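Local coordinates for protein cellulase (PDB 5I2U) that probably hydrolyses the beta-1,4-glucosidic bonds of cellulose as a salt-tolerant TIM-barrel enzyme of glycoside hydrolase family 5, at residues D189-G195 / N216-T220; Y158-N162 / Y175-I180; W169-K173 / V206-R212. One frame throughout, in Å; residues are numbered along the deposited sequence.

All three contacts lie in one sector of the TIM barrel and share parts of the run from strand 156-159 through helix 169-186 to strand 217-224. Contact 1 pairs two neighbouring barrel strands; contact 2 seats helix 169-186 against the residues just after strand 156-159. The centres of contacts 1 and 2 are about 8 Å apart, and the two meet directly where Leu193 N approaches Tyr158 O at 2.6 Å, a probable hydrogen bond. Contact 3 holds the start of the same helix against the end of helix 203-208 and the loop that follows. Its centre is about 12 Å from that of contact 2 and about 13 Å from that of contact 1. Asp189 and Asn190 of contact 1 bind the magnesium ion; Ile180 of contact 2 has its side chain about 13 Å from it.

Contact 1 of 3, residues D189-G195 / N216-T220; sequences DNIILVG and NIMYT. With MG (magnesium ion), chain H.
Asn216 turns CG anti to its own carbonyl carbon (chi1 -73°), and with chi2 near zero its ND2 is the branch that reaches out to Asp189 O, while OD1 accepts from Val41 N. The 2.6 Å bond from ND2 to Asp189 O is short and fairly straight, lies close to the amide plane of Asn216 and lands on a lone pair of the carbonyl. On Asp189 itself, CG sits between the backbone N and the carbonyl carbon (chi1 62°), and OD1 joins Asn190 OD1 (2.1 Å from the metal) on the magnesium ion, while OD2 accepts a hydrogen bond from a metal-bound water. Gly151 and Asp187 complete the protein ligands. With an alanine here instead of Asn216, Asp189 O and Val41 N would probably each lose a partner, and the backbone beside the metal would be less firmly fixed. Beyond Asn216 the chains pair in parallel: Ile192 N bonds to Asn216 O, Met218 N to Ile192 O at 3.1 Å, Val194 N to Met218 O at 2.7 Å, and Thr220 N to Val194 O. Leu193 and Met218 run side by side on one face, CD2 to CB 4.0 Å, and the Thr220 side chain crosses that of Leu193 at about a right angle, CG2 to CB 3.6 Å. On the other face Val194 CB lies 3.8 Å from Tyr219 CD1, and helix 169-186 packs against Ile192 and Val194. Parallel strands covered by a helix on one face, with their other face turned into the barrel, are the signature of neighbouring strands in a TIM barrel, here the fifth and sixth.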
ATOM      1  N   ASP A 189     -12.701   0.243  13.867  1.00 35.06           N
ATOM      2  CA  ASP A 189     -11.349  -0.168  14.325  1.00 33.39           C
ATOM      3  C   ASP A 189     -10.240  -0.383  13.268  1.00 34.00           C
ATOM      4  O   ASP A 189      -9.055  -0.231  13.618  1.00 31.91           O
ATOM      5  CB  ASP A 189     -11.450  -1.428  15.203  1.00 33.80           C
ATOM      6  CG  ASP A 189     -12.023  -2.610  14.463  1.00 32.45           C
ATOM      7  OD1 ASP A 189     -12.717  -2.407  13.447  1.00 27.98           O
ATOM      8  OD2 ASP A 189     -11.806  -3.750  14.896  1.00 33.56           O
ATOM      9  N   ASN A 190     -10.589  -0.734  12.021  1.00 29.30           N
ATOM     10  CA  ASN A 190      -9.575  -1.127  11.031  1.00 29.14           C
ATOM     11  C   ASN A 190      -8.703   0.044  10.602  1.00 31.08           C
ATOM     12  O   ASN A 190      -9.120   1.203  10.673  1.00 33.96           O
ATOM     13  CB  ASN A 190     -10.187  -1.784   9.789  1.00 28.39           C
ATOM     14  CG  ASN A 190     -10.746  -3.163  10.066  1.00 24.23           C
ATOM     15  OD1 ASN A 190     -11.422  -3.367  11.059  1.00 24.45           O
ATOM     16  ND2 ASN A 190     -10.449  -4.116   9.201  1.00 24.68           N
ATOM     17  N   ILE A 191      -7.495  -0.273  10.148  1.00 32.85           N
ATOM     18  CA  ILE A 191      -6.499   0.759   9.846  1.00 32.29           C
ATOM     19  C   ILE A 191      -6.910   1.518   8.587  1.00 31.93           C
ATOM     20  O   ILE A 191      -7.410   0.914   7.636  1.00 29.52           O
ATOM     21  CB  ILE A 191      -5.063   0.200   9.617  1.00 31.68           C
ATOM     22  CG1 ILE A 191      -4.616  -0.771  10.730  1.00 33.65           C
ATOM     23  CG2 ILE A 191      -4.058   1.353   9.485  1.00 30.51           C
ATOM     24  CD1 ILE A 191      -4.579  -0.196  12.137  1.00 34.17           C
ATOM     25  N   ILE A 192      -6.710   2.840   8.617  1.00 33.99           N
ATOM     26  CA  ILE A 192      -6.909   3.710   7.471  1.00 33.33           C
ATOM     27  C   ILE A 192      -5.598   4.412   7.199  1.00 35.13           C
ATOM     28  O   ILE A 192      -5.065   5.082   8.090  1.00 38.22           O
ATOM     29  CB  ILE A 192      -7.978   4.794   7.713  1.00 30.89           C
ATOM     30  CG1 ILE A 192      -9.337   4.160   8.058  1.00 33.50           C
ATOM     31  CG2 ILE A 192      -8.105   5.663   6.463  1.00 29.25           C
ATOM     32  CD1 ILE A 192     -10.378   5.130   8.600  1.00 32.91           C
ATOM     33  N   LEU A 193      -5.092   4.278   5.973  1.00 33.59           N
ATOM     34  CA  LEU A 193      -3.852   4.914   5.594  1.00 34.39           C
ATOM     35  C   LEU A 193      -4.164   6.191   4.841  1.00 35.61           C
ATOM     36  O   LEU A 193      -4.991   6.187   3.932  1.00 35.69           O
ATOM     37  CB  LEU A 193      -3.035   3.967   4.731  1.00 34.90           C
ATOM     38  CG  LEU A 193      -2.754   2.564   5.281  1.00 33.62           C
ATOM     39  CD1 LEU A 193      -1.810   1.867   4.310  1.00 33.67           C
ATOM     40  CD2 LEU A 193      -2.149   2.567   6.676  1.00 32.69           C
ATOM     41  N   VAL A 194      -3.477   7.274   5.199  1.00 37.14           N
ATOM     42  CA  VAL A 194      -3.791   8.622   4.699  1.00 34.15           C
ATOM     43  C   VAL A 194      -2.640   9.184   3.880  1.00 32.83           C
ATOM     44  O   VAL A 194      -1.535   9.337   4.377  1.00 33.88           O
ATOM     45  CB  VAL A 194      -4.096   9.583   5.866  1.00 36.45           C
ATOM     46  CG1 VAL A 194      -4.303  11.019   5.372  1.00 36.97           C
ATOM     47  CG2 VAL A 194      -5.320   9.096   6.622  1.00 38.74           C
ATOM     48  N   GLY A 195      -2.926   9.513   2.629  1.00 34.56           N
ATOM     49  CA  GLY A 195      -1.958  10.085   1.730  1.00 37.28           C
ATOM     50  C   GLY A 195      -1.751  11.556   2.001  1.00 41.72           C
ATOM     51  O   GLY A 195      -2.548  12.184   2.696  1.00 43.18           O
ATOM     52  N   ASN A 216      -6.377   4.638  15.071  1.00 42.38           N
ATOM     53  CA  ASN A 216      -5.986   3.632  14.083  1.00 40.64           C
ATOM     54  C   ASN A 216      -5.881   4.163  12.656  1.00 38.32           C
ATOM     55  O   ASN A 216      -6.386   3.557  11.709  1.00 36.27           O
ATOM     56  CB  ASN A 216      -6.919   2.413  14.162  1.00 34.95           C
ATOM     57  CG  ASN A 216      -6.672   1.575  15.384  1.00 36.38           C
ATOM     58  OD1 ASN A 216      -5.756   1.833  16.166  1.00 36.77           O
ATOM     59  ND2 ASN A 216      -7.504   0.566  15.573  1.00 37.78           N
ATOM     60  N   ILE A 217      -5.246   5.320  12.523  1.00 37.96           N
ATOM     61  CA  ILE A 217      -4.828   5.800  11.222  1.00 42.99           C
ATOM     62  C   ILE A 217      -3.308   5.925  11.176  1.00 43.46           C
ATOM     63  O   ILE A 217      -2.658   6.088  12.218  1.00 38.93           O
ATOM     64  CB  ILE A 217      -5.522   7.114  10.800  1.00 41.77           C
ATOM     65  CG1 ILE A 217      -4.951   8.338  11.519  1.00 44.52           C
ATOM     66  CG2 ILE A 217      -7.026   7.008  11.017  1.00 40.95           C
ATOM     67  CD1 ILE A 217      -5.198   9.622  10.753  1.00 50.27           C
ATOM     68  N   MET A 218      -2.765   5.812   9.962  1.00 42.90           N
ATOM     69  CA  MET A 218      -1.363   6.120   9.685  1.00 38.96           C
ATOM     70  C   MET A 218      -1.278   6.928   8.412  1.00 38.65           C
ATOM     71  O   MET A 218      -2.210   6.963   7.608  1.00 39.95           O
ATOM     72  CB  MET A 218      -0.539   4.850   9.547  1.00 37.44           C
ATOM     73  CG  MET A 218      -0.773   3.851  10.667  1.00 36.35           C
ATOM     74  SD  MET A 218       0.294   2.413  10.546  1.00 35.35           S
ATOM     75  CE  MET A 218       1.815   3.036  11.286  1.00 35.63           C
ATOM     76  N   TYR A 219      -0.146   7.593   8.251  1.00 41.12           N
ATOM     77  CA  TYR A 219       0.115   8.421   7.088  1.00 39.60           C
ATOM     78  C   TYR A 219       1.083   7.704   6.149  1.00 40.30           C
ATOM     79  O   TYR A 219       2.030   7.061   6.605  1.00 38.11           O
ATOM     80  CB  TYR A 219       0.653   9.771   7.544  1.00 39.28           C
ATOM     81  CG  TYR A 219      -0.353  10.513   8.400  1.00 41.69           C
ATOM     82  CD1 TYR A 219      -1.328  11.327   7.817  1.00 37.59           C
ATOM     83  CD2 TYR A 219      -0.367  10.360   9.788  1.00 38.73           C
ATOM     84  CE1 TYR A 219      -2.246  12.001   8.598  1.00 39.27           C
ATOM     85  CE2 TYR A 219      -1.284  11.038  10.581  1.00 37.14           C
ATOM     86  CZ  TYR A 219      -2.221  11.854   9.983  1.00 39.40           C
ATOM     87  OH  TYR A 219      -3.149  12.510  10.764  1.00 42.96           O
ATOM     88  N   THR A 220       0.830   7.789   4.843  1.00 36.95           N
ATOM     89  CA  THR A 220       1.646   7.059   3.903  1.00 33.01           C
ATOM     90  C   THR A 220       2.854   7.862   3.494  1.00 34.43           C
ATOM     91  O   THR A 220       2.867   9.105   3.567  1.00 36.14           O
ATOM     92  CB  THR A 220       0.858   6.541   2.687  1.00 29.36           C
ATOM     93  OG1 THR A 220       0.288   7.635   1.973  1.00 31.07           O
ATOM     94  CG2 THR A 220      -0.245   5.582   3.138  1.00 28.63           C
TER
HETATM   95 MG    MG H 406     -13.362  -3.373  11.874  1.00 38.58          MG
HETATM   96  O   HOH W   1     -12.987  -5.047  12.998  1.00 21.18           O
HETATM   97  O   HOH W   2     -15.643  -3.855  12.403  1.00 40.50           O

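Contact 2 of 3, residues Y158-N162 / Y175-I180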
ATOM      1  N   TYR A 158      -7.577   0.132   4.726  1.00 28.72           N
ATOM      2  CA  TYR A 158      -8.046   1.086   3.707  1.00 31.78           C
ATOM      3  C   TYR A 158      -6.964   2.107   3.413  1.00 32.62           C
ATOM      4  O   TYR A 158      -6.307   2.604   4.343  1.00 32.09           O
ATOM      5  CB  TYR A 158      -9.285   1.832   4.212  1.00 34.01           C
ATOM      6  CG  TYR A 158     -10.368   0.925   4.752  1.00 32.48           C
ATOM      7  CD1 TYR A 158     -11.161   0.159   3.894  1.00 31.88           C
ATOM      8  CD2 TYR A 158     -10.593   0.824   6.125  1.00 34.77           C
ATOM      9  CE1 TYR A 158     -12.158  -0.680   4.393  1.00 33.03           C
ATOM     10  CE2 TYR A 158     -11.585   0.002   6.636  1.00 32.27           C
ATOM     11  CZ  TYR A 158     -12.369  -0.751   5.774  1.00 32.21           C
ATOM     12  OH  TYR A 158     -13.346  -1.571   6.290  1.00 32.50           O
ATOM     13  N   GLU A 159      -6.767   2.421   2.134  1.00 31.68           N
ATOM     14  CA  GLU A 159      -5.853   3.482   1.748  1.00 31.04           C
ATOM     15  C   GLU A 159      -6.627   4.459   0.876  1.00 33.01           C
ATOM     16  O   GLU A 159      -6.917   4.189  -0.285  1.00 29.99           O
ATOM     17  CB  GLU A 159      -4.645   2.929   1.025  1.00 29.75           C
ATOM     18  CG  GLU A 159      -3.602   3.997   0.740  1.00 30.24           C
ATOM     19  CD  GLU A 159      -2.402   3.471   0.001  1.00 30.55           C
ATOM     20  OE1 GLU A 159      -2.332   2.244  -0.211  1.00 29.73           O
ATOM     21  OE2 GLU A 159      -1.525   4.292  -0.357  1.00 31.18           O
ATOM     22  N   ILE A 160      -6.942   5.606   1.450  1.00 35.28           N
ATOM     23  CA  ILE A 160      -8.035   6.434   0.945  1.00 37.48           C
ATOM     24  C   ILE A 160      -7.694   7.338  -0.245  1.00 39.25           C
ATOM     25  O   ILE A 160      -8.596   7.810  -0.936  1.00 40.10           O
ATOM     26  CB  ILE A 160      -8.719   7.235   2.089  1.00 36.18           C
ATOM     27  CG1 ILE A 160      -7.776   8.247   2.745  1.00 34.51           C
ATOM     28  CG2 ILE A 160      -9.247   6.272   3.137  1.00 34.90           C
ATOM     29  CD1 ILE A 160      -8.498   9.225   3.638  1.00 31.42           C
ATOM     30  N   TRP A 161      -6.408   7.574  -0.488  1.00 39.98           N
ATOM     31  CA  TRP A 161      -5.993   8.408  -1.611  1.00 40.78           C
ATOM     32  C   TRP A 161      -4.524   8.137  -1.900  1.00 38.91           C
ATOM     33  O   TRP A 161      -3.638   8.675  -1.214  1.00 39.89           O
ATOM     34  CB  TRP A 161      -6.221   9.885  -1.278  1.00 41.05           C
ATOM     35  CG  TRP A 161      -6.020  10.836  -2.408  1.00 43.24           C
ATOM     36  CD1 TRP A 161      -5.475  10.574  -3.637  1.00 42.86           C
ATOM     37  CD2 TRP A 161      -6.333  12.226  -2.398  1.00 45.10           C
ATOM     38  NE1 TRP A 161      -5.435  11.713  -4.391  1.00 46.97           N
ATOM     39  CE2 TRP A 161      -5.956  12.748  -3.660  1.00 47.88           C
ATOM     40  CE3 TRP A 161      -6.893  13.085  -1.447  1.00 43.86           C
ATOM     41  CZ2 TRP A 161      -6.139  14.095  -4.004  1.00 47.63           C
ATOM     42  CZ3 TRP A 161      -7.067  14.431  -1.783  1.00 46.70           C
ATOM     43  CH2 TRP A 161      -6.689  14.921  -3.053  1.00 46.79           C
ATOM     44  N   ASN A 162      -4.283   7.303  -2.915  1.00 39.13           N
ATOM     45  CA  ASN A 162      -2.938   6.815  -3.232  1.00 34.74           C
ATOM     46  C   ASN A 162      -1.853   7.887  -3.160  1.00 36.76           C
ATOM     47  O   ASN A 162      -1.000   7.856  -2.280  1.00 34.28           O
ATOM     48  CB  ASN A 162      -2.928   6.176  -4.615  1.00 35.02           C
ATOM     49  CG  ASN A 162      -1.516   5.898  -5.133  1.00 31.34           C
ATOM     50  OD1 ASN A 162      -0.666   5.407  -4.398  1.00 30.76           O
ATOM     51  ND2 ASN A 162      -1.267   6.238  -6.370  1.00 29.92           N
ATOM     52  N   TYR A 175     -10.614  16.212   2.784  1.00 43.54           N
ATOM     53  CA  TYR A 175     -10.983  14.972   2.102  1.00 40.59           C
ATOM     54  C   TYR A 175     -10.864  13.777   3.034  1.00 38.96           C
ATOM     55  O   TYR A 175     -11.762  12.930   3.111  1.00 33.20           O
ATOM     56  CB  TYR A 175     -10.069  14.784   0.883  1.00 41.52           C
ATOM     57  CG  TYR A 175     -10.096  13.438   0.163  1.00 37.90           C
ATOM     58  CD1 TYR A 175      -9.484  12.301   0.715  1.00 39.17           C
ATOM     59  CD2 TYR A 175     -10.675  13.316  -1.094  1.00 38.83           C
ATOM     60  CE1 TYR A 175      -9.476  11.083   0.051  1.00 39.01           C
ATOM     61  CE2 TYR A 175     -10.671  12.094  -1.771  1.00 41.01           C
ATOM     62  CZ  TYR A 175     -10.064  10.980  -1.198  1.00 42.20           C
ATOM     63  OH  TYR A 175     -10.054   9.767  -1.862  1.00 38.71           O
ATOM     64  N   SER A 176      -9.742  13.732   3.745  1.00 40.03           N
ATOM     65  CA  SER A 176      -9.418  12.616   4.623  1.00 41.56           C
ATOM     66  C   SER A 176     -10.328  12.542   5.846  1.00 40.50           C
ATOM     67  O   SER A 176     -10.831  11.466   6.170  1.00 35.81           O
ATOM     68  CB  SER A 176      -7.950  12.687   5.044  1.00 39.58           C
ATOM     69  OG  SER A 176      -7.142  12.475   3.910  1.00 42.53           O
ATOM     70  N   GLU A 177     -10.521  13.679   6.518  1.00 41.79           N
ATOM     71  CA  GLU A 177     -11.500  13.791   7.632  1.00 46.62           C
ATOM     72  C   GLU A 177     -12.879  13.287   7.193  1.00 42.50           C
ATOM     73  O   GLU A 177     -13.492  12.467   7.874  1.00 44.72           O
ATOM     74  CB  GLU A 177     -11.613  15.241   8.142  1.00 46.74           C
ATOM     75  CG  GLU A 177     -10.427  15.704   8.988  1.00 51.70           C
ATOM     76  CD  GLU A 177     -10.303  17.224   9.137  1.00 55.82           C
ATOM     77  OE1 GLU A 177     -10.922  17.998   8.361  1.00 56.42           O
ATOM     78  OE2 GLU A 177      -9.557  17.654  10.044  1.00 55.55           O
ATOM     79  N   GLU A 178     -13.329  13.744   6.027  1.00 40.78           N
ATOM     80  CA  GLU A 178     -14.650  13.381   5.520  1.00 43.95           C
ATOM     81  C   GLU A 178     -14.807  11.904   5.138  1.00 41.47           C
ATOM     82  O   GLU A 178     -15.828  11.302   5.443  1.00 35.84           O
ATOM     83  CB  GLU A 178     -15.034  14.286   4.351  1.00 49.22           C
ATOM     84  CG  GLU A 178     -15.386  15.698   4.797  1.00 53.72           C
ATOM     85  CD  GLU A 178     -15.778  16.617   3.652  1.00 57.32           C
ATOM     86  OE1 GLU A 178     -16.127  16.123   2.564  1.00 54.46           O
ATOM     87  OE2 GLU A 178     -15.739  17.849   3.857  1.00 66.61           O
ATOM     88  N   VAL A 179     -13.786  11.324   4.508  1.00 41.11           N
ATOM     89  CA  VAL A 179     -13.797   9.898   4.153  1.00 37.29           C
ATOM     90  C   VAL A 179     -13.626   9.025   5.388  1.00 33.22           C
ATOM     91  O   VAL A 179     -14.315   8.005   5.533  1.00 26.86           O
ATOM     92  CB  VAL A 179     -12.714   9.570   3.091  1.00 38.41           C
ATOM     93  CG1 VAL A 179     -12.613   8.071   2.846  1.00 37.88           C
ATOM     94  CG2 VAL A 179     -13.023  10.292   1.782  1.00 39.44           C
ATOM     95  N   ILE A 180     -12.699   9.413   6.267  1.00 32.88           N
ATOM     96  CA  ILE A 180     -12.516   8.718   7.556  1.00 36.71           C
ATOM     97  C   ILE A 180     -13.829   8.693   8.341  1.00 37.75           C
ATOM     98  O   ILE A 180     -14.202   7.654   8.905  1.00 38.98           O
ATOM     99  CB  ILE A 180     -11.395   9.363   8.421  1.00 39.12           C
ATOM    100  CG1 ILE A 180     -10.011   9.046   7.828  1.00 38.70           C
ATOM    101  CG2 ILE A 180     -11.437   8.882   9.880  1.00 38.30           C
ATOM    102  CD1 ILE A 180      -8.919   9.991   8.296  1.00 38.16           C
TER
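Strand 156-159 and helix 169-186 are the first two elements of a beta-alpha-beta unit of the barrel, and Ile160 and Trp161, just past the strand, meet the helix through Tyr175, Ser176, Val179 and Ile180. The one polar link is the phenol of Tyr175: its OH donates to Ile160 O at 2.6 Å, the carbonyl oxygen lying near the ring plane at the edge, while the donor is tilted from the carbonyl plane. CG of Tyr175 stands anti to the backbone N (chi1 169°), and this carries the ring off the helix toward the strand end. Trp161 then covers one face of that ring, CE3 sitting over its centre and only 3.5 Å from Tyr175 CD1. The planes are turned 46° apart, so the pair is an oblique aromatic contact. On the opposite face lies Val179 CG2, a neighbour on the same helix. Held between these two groups and hydrogen-bonded at its tip, the phenol has little freedom to swing.

Ile160 works with both branches. CG2 slides past Val179 CG1 at 3.8 Å, whereas CD1 reaches Ser176, 3.5 Å from OG and 3.6 Å from CA, and touches Ile180 CG1 at the looser distance of 4.5 Å. The contact of the CD1 methyl with Ser176 OG is van der Waals; the hydroxyl has its hydrogen bond with Val172 O, in its own helix. Phe167 packs edge-to-face with Trp161. Asn162 follows directly, probably the asparagine of the Asn-Glu-Pro motif whose glutamate serves as acid/base in family 5 enzymes. With strand 192-194 next after the helix, the contact is the strand-to-helix half of a TIM-barrel beta-alpha-beta crossover.

Contact 3 of 3, residues W169-K173 / V206-R212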
ATOM      1  N   TRP A 169      -1.915  20.617   1.744  1.00 48.80           N
ATOM      2  CA  TRP A 169      -2.247  19.598   2.737  1.00 52.36           C
ATOM      3  C   TRP A 169      -3.648  19.790   3.328  1.00 57.67           C
ATOM      4  O   TRP A 169      -4.354  18.809   3.559  1.00 58.23           O
ATOM      5  CB  TRP A 169      -1.189  19.551   3.851  1.00 53.20           C
ATOM      6  CG  TRP A 169      -1.643  18.840   5.098  1.00 55.26           C
ATOM      7  CD1 TRP A 169      -1.734  19.373   6.351  1.00 55.88           C
ATOM      8  CD2 TRP A 169      -2.102  17.483   5.207  1.00 51.60           C
ATOM      9  NE1 TRP A 169      -2.209  18.433   7.234  1.00 52.70           N
ATOM     10  CE2 TRP A 169      -2.452  17.266   6.559  1.00 49.23           C
ATOM     11  CE3 TRP A 169      -2.262  16.432   4.292  1.00 52.23           C
ATOM     12  CZ2 TRP A 169      -2.941  16.036   7.021  1.00 46.56           C
ATOM     13  CZ3 TRP A 169      -2.753  15.203   4.753  1.00 46.25           C
ATOM     14  CH2 TRP A 169      -3.086  15.019   6.105  1.00 45.40           C
ATOM     15  N   GLU A 170      -4.043  21.044   3.560  1.00 59.58           N
ATOM     16  CA  GLU A 170      -5.381  21.366   4.091  1.00 57.54           C
ATOM     17  C   GLU A 170      -6.517  20.729   3.276  1.00 58.20           C
ATOM     18  O   GLU A 170      -7.471  20.197   3.845  1.00 61.79           O
ATOM     19  CB  GLU A 170      -5.595  22.889   4.184  1.00 59.97           C
ATOM     20  N   GLU A 171      -6.413  20.789   1.951  1.00 54.98           N
ATOM     21  CA  GLU A 171      -7.435  20.214   1.061  1.00 54.90           C
ATOM     22  C   GLU A 171      -7.482  18.670   1.141  1.00 55.61           C
ATOM     23  O   GLU A 171      -8.561  18.061   1.020  1.00 46.37           O
ATOM     24  CB  GLU A 171      -7.181  20.660  -0.375  1.00 55.71           C
ATOM     25  CG  GLU A 171      -8.312  20.351  -1.346  1.00 58.37           C
ATOM     26  CD  GLU A 171      -8.083  20.929  -2.734  1.00 60.22           C
ATOM     27  OE1 GLU A 171      -7.086  21.660  -2.949  1.00 56.39           O
ATOM     28  OE2 GLU A 171      -8.906  20.646  -3.630  1.00 64.44           O
ATOM     29  N   VAL A 172      -6.314  18.062   1.347  1.00 45.58           N
ATOM     30  CA  VAL A 172      -6.202  16.620   1.475  1.00 48.22           C
ATOM     31  C   VAL A 172      -6.655  16.167   2.867  1.00 46.18           C
ATOM     32  O   VAL A 172      -7.238  15.094   3.015  1.00 46.98           O
ATOM     33  CB  VAL A 172      -4.757  16.126   1.172  1.00 47.03           C
ATOM     34  CG1 VAL A 172      -4.656  14.606   1.320  1.00 43.25           C
ATOM     35  CG2 VAL A 172      -4.333  16.544  -0.235  1.00 43.24           C
ATOM     36  N   LYS A 173      -6.374  16.977   3.882  1.00 49.74           N
ATOM     37  CA  LYS A 173      -6.853  16.711   5.251  1.00 50.36           C
ATOM     38  C   LYS A 173      -8.378  16.734   5.336  1.00 44.93           C
ATOM     39  O   LYS A 173      -8.957  15.935   6.057  1.00 47.45           O
ATOM     40  CB  LYS A 173      -6.270  17.734   6.235  1.00 51.19           C
ATOM     41  CG  LYS A 173      -6.496  17.438   7.716  1.00 52.52           C
ATOM     42  CD  LYS A 173      -6.180  18.668   8.554  1.00 60.12           C
ATOM     43  CE  LYS A 173      -6.277  18.397  10.042  1.00 64.93           C
ATOM     44  NZ  LYS A 173      -6.668  19.623  10.793  1.00 72.23           N
ATOM     45  N   VAL A 206       1.949  17.421   7.291  1.00 51.57           N
ATOM     46  CA  VAL A 206       1.126  16.589   8.186  1.00 51.74           C
ATOM     47  C   VAL A 206       1.547  16.782   9.651  1.00 49.38           C
ATOM     48  O   VAL A 206       0.696  16.894  10.528  1.00 41.67           O
ATOM     49  CB  VAL A 206       1.199  15.080   7.781  1.00 50.90           C
ATOM     50  CG1 VAL A 206       0.612  14.148   8.850  1.00 50.40           C
ATOM     51  CG2 VAL A 206       0.528  14.860   6.422  1.00 52.37           C
ATOM     52  N   ALA A 207       2.858  16.808   9.897  1.00 50.88           N
ATOM     53  CA  ALA A 207       3.409  17.004  11.250  1.00 52.16           C
ATOM     54  C   ALA A 207       2.890  18.282  11.916  1.00 50.13           C
ATOM     55  O   ALA A 207       2.513  18.261  13.086  1.00 50.44           O
ATOM     56  CB  ALA A 207       4.933  17.011  11.205  1.00 53.04           C
ATOM     57  N   GLU A 208       2.831  19.364  11.138  1.00 52.05           N
ATOM     58  CA  GLU A 208       2.340  20.664  11.601  1.00 54.17           C
ATOM     59  C   GLU A 208       0.821  20.757  11.811  1.00 53.76           C
ATOM     60  O   GLU A 208       0.375  21.521  12.662  1.00 57.05           O
ATOM     61  CB  GLU A 208       2.800  21.766  10.639  1.00 58.85           C
ATOM     62  CG  GLU A 208       4.261  22.147  10.826  1.00 62.70           C
ATOM     63  CD  GLU A 208       4.483  22.926  12.114  1.00 68.59           C
ATOM     64  OE1 GLU A 208       3.940  24.054  12.222  1.00 63.92           O
ATOM     65  OE2 GLU A 208       5.181  22.407  13.019  1.00 62.84           O
ATOM     66  N   ASP A 209       0.048  19.973  11.056  1.00 51.03           N
ATOM     67  CA  ASP A 209      -1.416  20.028  11.062  1.00 44.84           C
ATOM     68  C   ASP A 209      -2.053  18.611  10.921  1.00 44.39           C
ATOM     69  O   ASP A 209      -2.711  18.310   9.917  1.00 45.27           O
ATOM     70  CB  ASP A 209      -1.851  20.963   9.916  1.00 45.87           C
ATOM     71  CG  ASP A 209      -3.359  21.208   9.855  1.00 45.45           C
ATOM     72  OD1 ASP A 209      -4.056  21.137  10.894  1.00 44.47           O
ATOM     73  OD2 ASP A 209      -3.839  21.515   8.747  1.00 50.29           O
ATOM     74  N   PRO A 210      -1.881  17.742  11.927  1.00 40.58           N
ATOM     75  CA  PRO A 210      -2.422  16.379  11.810  1.00 41.26           C
ATOM     76  C   PRO A 210      -3.922  16.291  12.015  1.00 42.25           C
ATOM     77  O   PRO A 210      -4.526  17.201  12.578  1.00 47.28           O
ATOM     78  CB  PRO A 210      -1.699  15.620  12.930  1.00 42.03           C
ATOM     79  CG  PRO A 210      -1.430  16.662  13.955  1.00 44.25           C
ATOM     80  CD  PRO A 210      -1.100  17.910  13.164  1.00 45.85           C
ATOM     81  N   ILE A 211      -4.500  15.168  11.601  1.00 42.32           N
ATOM     82  CA  ILE A 211      -5.909  14.872  11.858  1.00 42.77           C
ATOM     83  C   ILE A 211      -6.058  14.471  13.333  1.00 44.55           C
ATOM     84  O   ILE A 211      -5.338  13.606  13.821  1.00 44.29           O
ATOM     85  CB  ILE A 211      -6.437  13.734  10.957  1.00 41.49           C
ATOM     86  CG1 ILE A 211      -6.251  14.090   9.475  1.00 43.27           C
ATOM     87  CG2 ILE A 211      -7.914  13.460  11.220  1.00 43.60           C
ATOM     88  CD1 ILE A 211      -6.415  12.921   8.527  1.00 43.68           C
ATOM     89  N   ARG A 212      -7.017  15.083  14.022  1.00 51.37           N
ATOM     90  CA  ARG A 212      -7.188  14.909  15.463  1.00 52.90           C
ATOM     91  C   ARG A 212      -8.444  14.115  15.769  1.00 56.77           C
ATOM     92  O   ARG A 212      -9.326  13.960  14.911  1.00 52.14           O
ATOM     93  CB  ARG A 212      -7.255  16.279  16.130  1.00 61.69           C
ATOM     94  CG  ARG A 212      -5.951  17.055  16.015  1.00 66.45           C
ATOM     95  CD  ARG A 212      -6.113  18.530  16.337  1.00 73.06           C
ATOM     96  NE  ARG A 212      -4.807  19.190  16.418  1.00 76.01           N
ATOM     97  CZ  ARG A 212      -4.066  19.588  15.379  1.00 80.74           C
ATOM     98  NH1 ARG A 212      -4.478  19.417  14.115  1.00 84.20           N
ATOM     99  NH2 ARG A 212      -2.892  20.172  15.604  1.00 79.27           N
TER
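Lys173 stretches from one turn into helix 169-186 to Asp209, and each carbon of its side chain has a neighbour. CG is anti to the backbone N (chi1 -170°) and the chain stays extended beyond it, which gives the reach. CB lies over one face of the Trp169 indole, toward its rim; CG lies 3.8 Å from Ile211 CG1; CD comes to 3.7 Å from Asp209 OD2; CE approaches Pro210 O at 3.3 Å. At the tip NZ forms a salt bridge with Asp209 OD1, 3.0 Å away, coming from above the carboxylate plane. Arg212 NH1 adds a longer ion pair to the same oxygen, so two cations share one carboxylate.

Asp209 is gripped a second time through its backbone. Trp169 NE1 donates to Asp209 O at 2.7 Å, a fairly straight bond lying in the ring plane but above the plane of the carbonyl. The other indole face takes Val206 CG2, a CH-pi contact 3.5 Å from the centroid of the six-membered ring, so the indole is covered on both sides.

Asp209 is where the chain leaves helix 203-208, and the loop after it leads into strand 217-224. Tyr219 of that strand touches both Trp169 and Val206, and Ile211 lies against Ser176 and Ile180, tying the loop after helix 203-208 to helix 169-186.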